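Local structure of putative NADPH-dependent oxidoreductase (Desulfitobacterium hafniense DCB-2, 3DB2) at residues V95-S100 against G183-D188; I99-D104 against T173-P178; G177-L182 against A332-A337. The protein probably works as an NAD(P)-dependent oxidoreductase of the GFO/IDH/MocA family, pairing a dinucleotide-binding Rossmann fold with a second, sheet-based domain. One frame throughout, in Å; residues are numbered along the deposited sequence. Where two conformers were deposited one is given.

How the contacts relate
The three contacts illustrate how a two-domain dehydrogenase is held together. Contacts 1 and 2 join the Rossmann fold to the second domain; they start from the same piece of chain, sharing I99 and S100, with centres about 9 Å apart. Contact 3, which packs helix 178-181 on helix 324-343, shares G177 and P178 with contact 2, the two centres lying about 7 Å apart. Here the T180 OG1–P175 O distance of 2.6 Å marks a probable hydrogen bond. The centres of contacts 1 and 3 are about 9 Å apart, and G183 N makes a probable hydrogen bond of 2.9 Å to P178 O where the short helix 178-181 gives way to helix 183-194. Contact 1 probably lies nearest the catalytic chemistry, as in family relatives.

Contact 1 (V95-S100 against G183-D188); sequences VEKPIS and GVHQID
K97 brings its ammonium nitrogen to the imidazole of H185, NZ lying 3.1 Å from NE2, with CE 3.7 Å from the same NE2. The two side chains are nearly perpendicular, the lysine chain being bent at chi2, chi3 and chi4 to reach the ring. NZ also makes a weak hydrogen bond to Q181 O. P98 and V184 meet more loosely, with P98 CB 4.5 Å from V184 CG2. The next shell fixes the lysine's backbone: K97 N donates to E96 OE1 at 2.7 Å on the anti side of the carboxylate, while OE2 of E96 is held by W16. A cis peptide precedes P98, and this E-K-P sequence facing a histidine is consistent with the active site of GFO/IDH/MocA oxidoreductases. Replacing H185, whose ring also meets W261 with the planes at about 85°, by an alanine would probably leave K97 NZ with its weak bond to Q181 but without the imidazole, and open a gap beside the tryptophan. The contact thus sets the loop just after parallel strand 92-96 against V184 and H185 of helix 183-194, with V184 also touching H124 and V334 of helix 324-343.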
loop_
_atom_site.group_PDB
_atom_site.type_symbol
_atom_site.label_atom_id
_atom_site.label_comp_id
_atom_site.label_asym_id
_atom_site.label_seq_id
_atom_site.Cartn_x
_atom_site.Cartn_y
_atom_site.Cartn_z
ATOM N N VAL C 95 28.929 -6.657 8.703
ATOM C CA VAL C 95 28.059 -7.814 8.614
ATOM C C VAL C 95 26.871 -7.481 7.689
ATOM O O VAL C 95 26.341 -6.368 7.649
ATOM C CB VAL C 95 27.606 -8.357 9.972
ATOM C CG1 VAL C 95 26.672 -7.435 10.713
ATOM C CG2 VAL C 95 26.936 -9.728 9.818
ATOM N N GLU C 96 26.481 -8.476 6.890
ATOM C CA GLU C 96 25.366 -8.291 5.983
ATOM C C GLU C 96 24.086 -8.197 6.810
ATOM O O GLU C 96 23.977 -8.644 7.948
ATOM C CB GLU C 96 25.139 -9.442 5.016
ATOM C CG GLU C 96 25.577 -9.102 3.606
ATOM C CD GLU C 96 24.872 -7.864 3.081
ATOM O OE1 GLU C 96 23.806 -7.440 3.578
ATOM O OE2 GLU C 96 25.447 -7.298 2.128
ATOM N N LYS C 97 23.072 -7.603 6.187
ATOM C CA LYS C 97 21.797 -7.443 6.815
ATOM C C LYS C 97 20.986 -8.752 7.053
ATOM O O LYS C 97 21.285 -9.612 6.150
ATOM C CB LYS C 97 20.809 -6.511 6.119
ATOM C CG LYS C 97 20.853 -6.500 4.623
ATOM C CD LYS C 97 20.590 -7.820 3.934
ATOM C CE LYS C 97 19.124 -8.218 4.061
ATOM N NZ LYS C 97 18.737 -8.926 2.791
ATOM N N PRO C 98 20.045 -9.131 7.934
ATOM C CA PRO C 98 19.408 -8.665 9.239
ATOM C C PRO C 98 20.701 -8.830 10.056
ATOM O O PRO C 98 21.447 -9.757 9.700
ATOM C CB PRO C 98 18.268 -9.551 9.537
ATOM C CG PRO C 98 18.627 -10.819 8.840
ATOM C CD PRO C 98 19.390 -10.430 7.614
ATOM N N ILE C 99 20.887 -7.999 11.047
ATOM C CA ILE C 99 21.911 -8.202 12.069
ATOM C C ILE C 99 21.864 -9.636 12.560
ATOM O O ILE C 99 22.908 -10.278 12.746
ATOM C CB ILE C 99 21.727 -7.196 13.202
ATOM C CG1 ILE C 99 22.697 -7.447 14.356
ATOM C CG2 ILE C 99 20.318 -7.162 13.760
ATOM C CD1 ILE C 99 22.830 -6.228 15.255
ATOM N N SER C 100 20.662 -10.174 12.727
ATOM C CA SER C 100 20.396 -11.555 13.072
ATOM C C SER C 100 18.915 -11.840 12.860
ATOM O O SER C 100 18.196 -10.909 12.512
ATOM C CB SER C 100 20.749 -11.803 14.544
ATOM O OG SER C 100 19.971 -11.040 15.439
ATOM N N GLY C 183 11.679 -7.626 3.475
ATOM C CA GLY C 183 11.154 -6.515 4.240
ATOM C C GLY C 183 12.204 -5.726 4.988
ATOM O O GLY C 183 12.031 -4.532 5.223
ATOM N N VAL C 184 13.303 -6.374 5.430
ATOM C CA VAL C 184 14.242 -5.614 6.271
ATOM C C VAL C 184 14.859 -4.461 5.513
ATOM O O VAL C 184 15.245 -3.424 6.053
ATOM C CB VAL C 184 15.315 -6.592 6.795
ATOM C CG1 VAL C 184 16.522 -5.859 7.361
ATOM C CG2 VAL C 184 14.684 -7.472 7.862
ATOM N N HIS C 185 14.964 -4.623 4.181
ATOM C CA HIS C 185 15.447 -3.546 3.318
ATOM C C HIS C 185 14.529 -2.324 3.411
ATOM O O HIS C 185 14.989 -1.204 3.667
ATOM C CB HIS C 185 15.495 -3.952 1.859
ATOM C CG HIS C 185 16.535 -4.932 1.444
ATOM N ND1 HIS C 185 17.755 -4.554 0.928
ATOM C CD2 HIS C 185 16.522 -6.283 1.461
ATOM C CE1 HIS C 185 18.445 -5.637 0.647
ATOM N NE2 HIS C 185 17.723 -6.696 0.954
ATOM N N GLN C 186 13.238 -2.607 3.210
ATOM C CA GLN C 186 12.246 -1.512 3.271
ATOM C C GLN C 186 12.016 -1.000 4.675
ATOM O O GLN C 186 11.822 0.221 4.867
ATOM C CB GLN C 186 10.928 -1.948 2.610
ATOM C CG GLN C 186 11.106 -2.192 1.109
ATOM C CD GLN C 186 11.178 -0.924 0.280
ATOM O OE1 GLN C 186 11.734 0.115 0.638
ATOM N NE2 GLN C 186 10.618 -1.031 -0.911
ATOM N N ILE C 187 12.053 -1.860 5.698
ATOM C CA ILE C 187 12.039 -1.393 7.073
ATOM C C ILE C 187 13.162 -0.420 7.378
ATOM O O ILE C 187 12.983 0.640 8.019
ATOM C CB ILE C 187 12.074 -2.587 8.049
ATOM C CG1 ILE C 187 10.786 -3.413 7.845
ATOM C CG2 ILE C 187 12.284 -2.146 9.481
ATOM C CD1 ILE C 187 10.815 -4.711 8.607
ATOM N N ASP C 188 14.365 -0.714 6.907
ATOM C CA ASP C 188 15.478 0.223 7.063
ATOM C C ASP C 188 15.197 1.488 6.249
ATOM O O ASP C 188 15.413 2.577 6.818
ATOM C CB ASP C 188 16.807 -0.398 6.661
ATOM C CG ASP C 188 17.924 0.581 7.022
ATOM O OD1 ASP C 188 18.190 0.759 8.237
ATOM O OD2 ASP C 188 18.482 1.157 6.072
#

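Contact 2 (I99-D104 against T173-P178); sequences ISVSLD and TAPGGP
V101 meets P175 and T173 chiefly through its CG1 methyl; in the van der Waals part of the contact CG1 leads, with CB behind it. CG1 lies 3.8 Å from P175 CD and equally 3.8 Å from T173 O, so that it rests at once on CD of the proline ring and on a backbone carbonyl. The valine side chain stands roughly square to that of P175, its CB following at 4.0 Å from P175 CD. The rotation of V101 (chi1 -76°) places CG1 beside the valine's own backbone N, where it can meet both T173 O and P175 CD.

No hydrogen bond crosses the contact; each side is held by its own bonds and by neighbours. On the Rossmann side, S100 OG donates to S102 O at 2.9 Å, closing a small loop around V101, and S102 occupies the N-cap of helix 103-116 with a weak bond between its hydroxyl and H105 N. On the other side a type II turn spans A174 to G177, closed by G177 N to A174 O at 2.9 Å, and N213 and N217 hold A174 O and G176 O. Positive phi favours glycine at both G176 and G177, and at G177 a side chain would in addition run into the P178 ring. The turn presents P175 to V101, and G177 is the N-cap of helix 178-181.

The 116 Å² buried and the absence of a polar bond across it imply a light apolar touch between two loops, one from each domain, each held in place by hydrogen bonds of its own and to its surroundings.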
loop_
_atom_site.group_PDB
_atom_site.type_symbol
_atom_site.label_atom_id
_atom_site.label_comp_id
_atom_site.label_asym_id
_atom_site.label_seq_id
_atom_site.Cartn_x
_atom_site.Cartn_y
_atom_site.Cartn_z
ATOM N N ILE C 99 20.887 -7.999 11.047
ATOM C CA ILE C 99 21.911 -8.202 12.069
ATOM C C ILE C 99 21.864 -9.636 12.560
ATOM O O ILE C 99 22.908 -10.278 12.746
ATOM C CB ILE C 99 21.727 -7.196 13.202
ATOM C CG1 ILE C 99 22.697 -7.447 14.356
ATOM C CG2 ILE C 99 20.318 -7.162 13.760
ATOM C CD1 ILE C 99 22.830 -6.228 15.255
ATOM N N SER C 100 20.662 -10.174 12.727
ATOM C CA SER C 100 20.396 -11.555 13.072
ATOM C C SER C 100 18.915 -11.840 12.860
ATOM O O SER C 100 18.196 -10.909 12.512
ATOM C CB SER C 100 20.749 -11.803 14.544
ATOM O OG SER C 100 19.971 -11.040 15.439
ATOM N N VAL C 101 18.442 -13.052 13.076
ATOM C CA VAL C 101 16.989 -13.260 13.086
ATOM C C VAL C 101 16.451 -13.409 14.496
ATOM O O VAL C 101 15.223 -13.370 14.714
ATOM C CB VAL C 101 16.603 -14.435 12.178
ATOM C CG1 VAL C 101 16.699 -13.921 10.746
ATOM C CG2 VAL C 101 17.468 -15.669 12.359
ATOM N N SER C 102 17.295 -13.556 15.529
ATOM C CA SER C 102 16.691 -13.588 16.863
ATOM C C SER C 102 17.129 -12.392 17.703
ATOM O O SER C 102 18.207 -11.808 17.573
ATOM C CB SER C 102 17.032 -14.884 17.584
ATOM O OG SER C 102 18.189 -14.706 18.387
ATOM N N LEU C 103 16.265 -11.975 18.629
ATOM C CA LEU C 103 16.606 -10.824 19.464
ATOM C C LEU C 103 17.860 -11.086 20.303
ATOM O O LEU C 103 18.699 -10.211 20.482
ATOM C CB LEU C 103 15.404 -10.493 20.350
ATOM C CG LEU C 103 15.520 -9.240 21.217
ATOM C CD1 LEU C 103 15.681 -7.980 20.380
ATOM C CD2 LEU C 103 14.309 -9.075 22.125
ATOM N N ASP C 104 17.949 -12.297 20.834
ATOM C CA ASP C 104 19.037 -12.704 21.711
ATOM C C ASP C 104 20.387 -12.412 21.060
ATOM O O ASP C 104 21.275 -11.774 21.604
ATOM C CB ASP C 104 18.949 -14.199 22.029
ATOM C CG ASP C 104 20.053 -14.613 22.995
ATOM O OD1 ASP C 104 20.202 -13.921 24.024
ATOM O OD2 ASP C 104 20.750 -15.609 22.714
ATOM N N THR C 173 14.187 -19.562 10.688
ATOM C CA THR C 173 15.302 -19.030 9.908
ATOM C C THR C 173 14.906 -17.816 9.078
ATOM O O THR C 173 15.723 -16.965 8.712
ATOM C CB THR C 173 15.796 -20.227 9.068
ATOM O OG1 THR C 173 14.746 -20.752 8.254
ATOM C CG2 THR C 173 16.168 -21.359 10.022
ATOM N N ALA C 174 13.617 -17.745 8.732
ATOM C CA ALA C 174 13.106 -16.645 7.926
ATOM C C ALA C 174 11.788 -16.146 8.508
ATOM O O ALA C 174 10.688 -16.378 8.025
ATOM C CB ALA C 174 12.976 -17.103 6.480
ATOM N N PRO C 175 11.849 -15.445 9.622
ATOM C CA PRO C 175 10.618 -14.951 10.239
ATOM C C PRO C 175 9.813 -14.048 9.294
ATOM O O PRO C 175 10.290 -13.116 8.658
ATOM C CB PRO C 175 11.136 -14.192 11.455
ATOM C CG PRO C 175 12.489 -14.753 11.724
ATOM C CD PRO C 175 13.069 -15.090 10.378
ATOM N N GLY C 176 8.533 -14.361 9.209
ATOM C CA GLY C 176 7.541 -13.723 8.372
ATOM C C GLY C 176 7.815 -13.964 6.911
ATOM O O GLY C 176 7.288 -13.294 6.016
ATOM N N GLY C 177 8.661 -14.954 6.600
ATOM C CA GLY C 177 8.963 -15.259 5.208
ATOM C C GLY C 177 9.680 -14.122 4.502
ATOM O O GLY C 177 10.801 -13.770 4.892
ATOM N N PRO C 178 9.062 -13.538 3.481
ATOM C CA PRO C 178 9.682 -12.415 2.784
ATOM C C PRO C 178 9.857 -11.224 3.722
ATOM O O PRO C 178 10.655 -10.315 3.431
ATOM C CB PRO C 178 8.726 -12.134 1.618
ATOM C CG PRO C 178 7.393 -12.618 2.126
ATOM C CD PRO C 178 7.738 -13.862 2.908
#

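Contact 3 (G177-L182 against A332-A337); sequences GPLTQL and AVVLAA
L179 overlaps both V334 and A337 on helix 324-343, its CD2 methyl settling 3.5 Å from A337 CB and its CG 4.1 Å from V334 CG1. The small alanine lets the leucine branch come close to that helix, while the leucine and valine side chains run antiparallel alongside one another. CG of L179 swings opposite the backbone N (chi1 -165°), which carries the branch out from the short helix to its neighbour.

V334 uses both its methyls. Its CG1 also lies 3.6 Å from T180 OG1, the threonine lying athwart the valine, and its CG2 comes within 3.8 Å of L179 O. The methyls therefore sit beside two oxygens as well as a carbon chain. The hydroxyl of T180 makes its polar bond to P175 O, in the turn just before the helix, so the valine touches an oxygen already engaged. No hydrogen bond crosses the contact; helix 324-343 keeps its backbone bonds to itself here, as with A337 N to V333 O at 2.9 Å.

All four touching residues are buried, and 175 Å² is covered in total. The surroundings are largely apolar: V334 touches V184 and I187 of helix 183-194, and V333 reaches L221 of strand 216-223, although N217 of that strand lies beside L179. A double glycine leading into a short helix, followed at once by a longer one with a G-x-H sequence, is consistent with the GFO/IDH/MocA fold, in which the long helix 324-343 late in the chain lies against this glycine-led segment.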
loop_
_atom_site.group_PDB
_atom_site.type_symbol
_atom_site.label_atom_id
_atom_site.label_comp_id
_atom_site.label_asym_id
_atom_site.label_seq_id
_atom_site.Cartn_x
_atom_site.Cartn_y
_atom_site.Cartn_z
ATOM N N GLY C 177 8.661 -14.954 6.600
ATOM C CA GLY C 177 8.963 -15.259 5.208
ATOM C C GLY C 177 9.680 -14.122 4.502
ATOM O O GLY C 177 10.801 -13.770 4.892
ATOM N N PRO C 178 9.062 -13.538 3.481
ATOM C CA PRO C 178 9.682 -12.415 2.784
ATOM C C PRO C 178 9.857 -11.224 3.722
ATOM O O PRO C 178 10.655 -10.315 3.431
ATOM C CB PRO C 178 8.726 -12.134 1.618
ATOM C CG PRO C 178 7.393 -12.618 2.126
ATOM C CD PRO C 178 7.738 -13.862 2.908
ATOM N N LEU C 179 9.148 -11.192 4.841
ATOM C CA LEU C 179 9.322 -10.022 5.731
ATOM C C LEU C 179 10.763 -9.831 6.174
ATOM O O LEU C 179 11.283 -8.710 6.263
ATOM C CB LEU C 179 8.441 -10.222 6.946
ATOM C CG LEU C 179 8.139 -9.065 7.876
ATOM C CD1 LEU C 179 7.856 -7.805 7.073
ATOM C CD2 LEU C 179 6.996 -9.475 8.789
ATOM N N THR C 180 11.451 -10.951 6.459
ATOM C CA THR C 180 12.880 -10.854 6.776
ATOM C C THR C 180 13.738 -10.585 5.557
ATOM O O THR C 180 14.435 -9.572 5.485
ATOM C CB THR C 180 13.353 -12.159 7.454
ATOM O OG1 THR C 180 12.736 -12.293 8.742
ATOM C CG2 THR C 180 14.844 -12.107 7.695
ATOM N N GLN C 181 13.714 -11.463 4.566
ATOM C CA GLN C 181 14.617 -11.432 3.433
ATOM C C GLN C 181 14.442 -10.169 2.590
ATOM O O GLN C 181 15.430 -9.617 2.101
ATOM C CB GLN C 181 14.415 -12.630 2.497
ATOM C CG GLN C 181 14.971 -13.962 2.905
ATOM C CD GLN C 181 15.867 -13.915 4.131
ATOM O OE1 GLN C 181 17.084 -13.735 4.034
ATOM N NE2 GLN C 181 15.232 -14.094 5.293
ATOM N N LEU C 182 13.187 -9.763 2.407
ATOM C CA LEU C 182 12.849 -8.618 1.570
ATOM C C LEU C 182 12.512 -7.442 2.479
ATOM O O LEU C 182 13.007 -6.332 2.282
ATOM C CB LEU C 182 11.671 -8.905 0.631
ATOM C CG LEU C 182 11.785 -10.105 -0.310
ATOM C CD1 LEU C 182 10.636 -10.135 -1.325
ATOM C CD2 LEU C 182 13.124 -10.090 -1.025
ATOM N N ALA C 332 13.506 -5.749 15.133
ATOM C CA ALA C 332 12.389 -5.610 16.063
ATOM C C ALA C 332 11.073 -5.358 15.329
ATOM O O ALA C 332 10.021 -5.833 15.744
ATOM C CB ALA C 332 12.680 -4.474 17.031
ATOM N N VAL C 333 11.105 -4.622 14.226
ATOM C CA VAL C 333 9.894 -4.468 13.412
ATOM C C VAL C 333 9.416 -5.825 12.904
ATOM O O VAL C 333 8.231 -6.162 12.945
ATOM C CB VAL C 333 10.134 -3.474 12.270
ATOM C CG1 VAL C 333 8.972 -3.298 11.320
ATOM C CG2 VAL C 333 10.452 -2.091 12.870
ATOM N N VAL C 334 10.363 -6.638 12.400
ATOM C CA VAL C 334 10.023 -7.955 11.888
ATOM C C VAL C 334 9.466 -8.802 13.032
ATOM O O VAL C 334 8.451 -9.474 12.834
ATOM C CB VAL C 334 11.224 -8.638 11.202
ATOM C CG1 VAL C 334 10.857 -10.061 10.769
ATOM C CG2 VAL C 334 11.696 -7.864 9.974
ATOM N N LEU C 335 10.096 -8.764 14.206
ATOM C CA LEU C 335 9.623 -9.637 15.287
ATOM C C LEU C 335 8.245 -9.168 15.779
ATOM O O LEU C 335 7.390 -9.987 16.123
ATOM C CB LEU C 335 10.648 -9.702 16.408
ATOM C CG LEU C 335 12.043 -10.221 16.039
ATOM C CD1 LEU C 335 13.011 -10.054 17.208
ATOM C CD2 LEU C 335 12.005 -11.679 15.582
ATOM N N ALA C 336 8.048 -7.859 15.769
ATOM C CA ALA C 336 6.751 -7.333 16.251
ATOM C C ALA C 336 5.647 -7.746 15.304
ATOM O O ALA C 336 4.522 -8.049 15.745
ATOM C CB ALA C 336 6.867 -5.833 16.402
ATOM N N ALA C 337 5.971 -7.733 14.002
ATOM C CA ALA C 337 5.023 -8.148 12.967
ATOM C C ALA C 337 4.661 -9.616 13.061
ATOM O O ALA C 337 3.499 -9.990 12.918
ATOM C CB ALA C 337 5.576 -7.834 11.578
#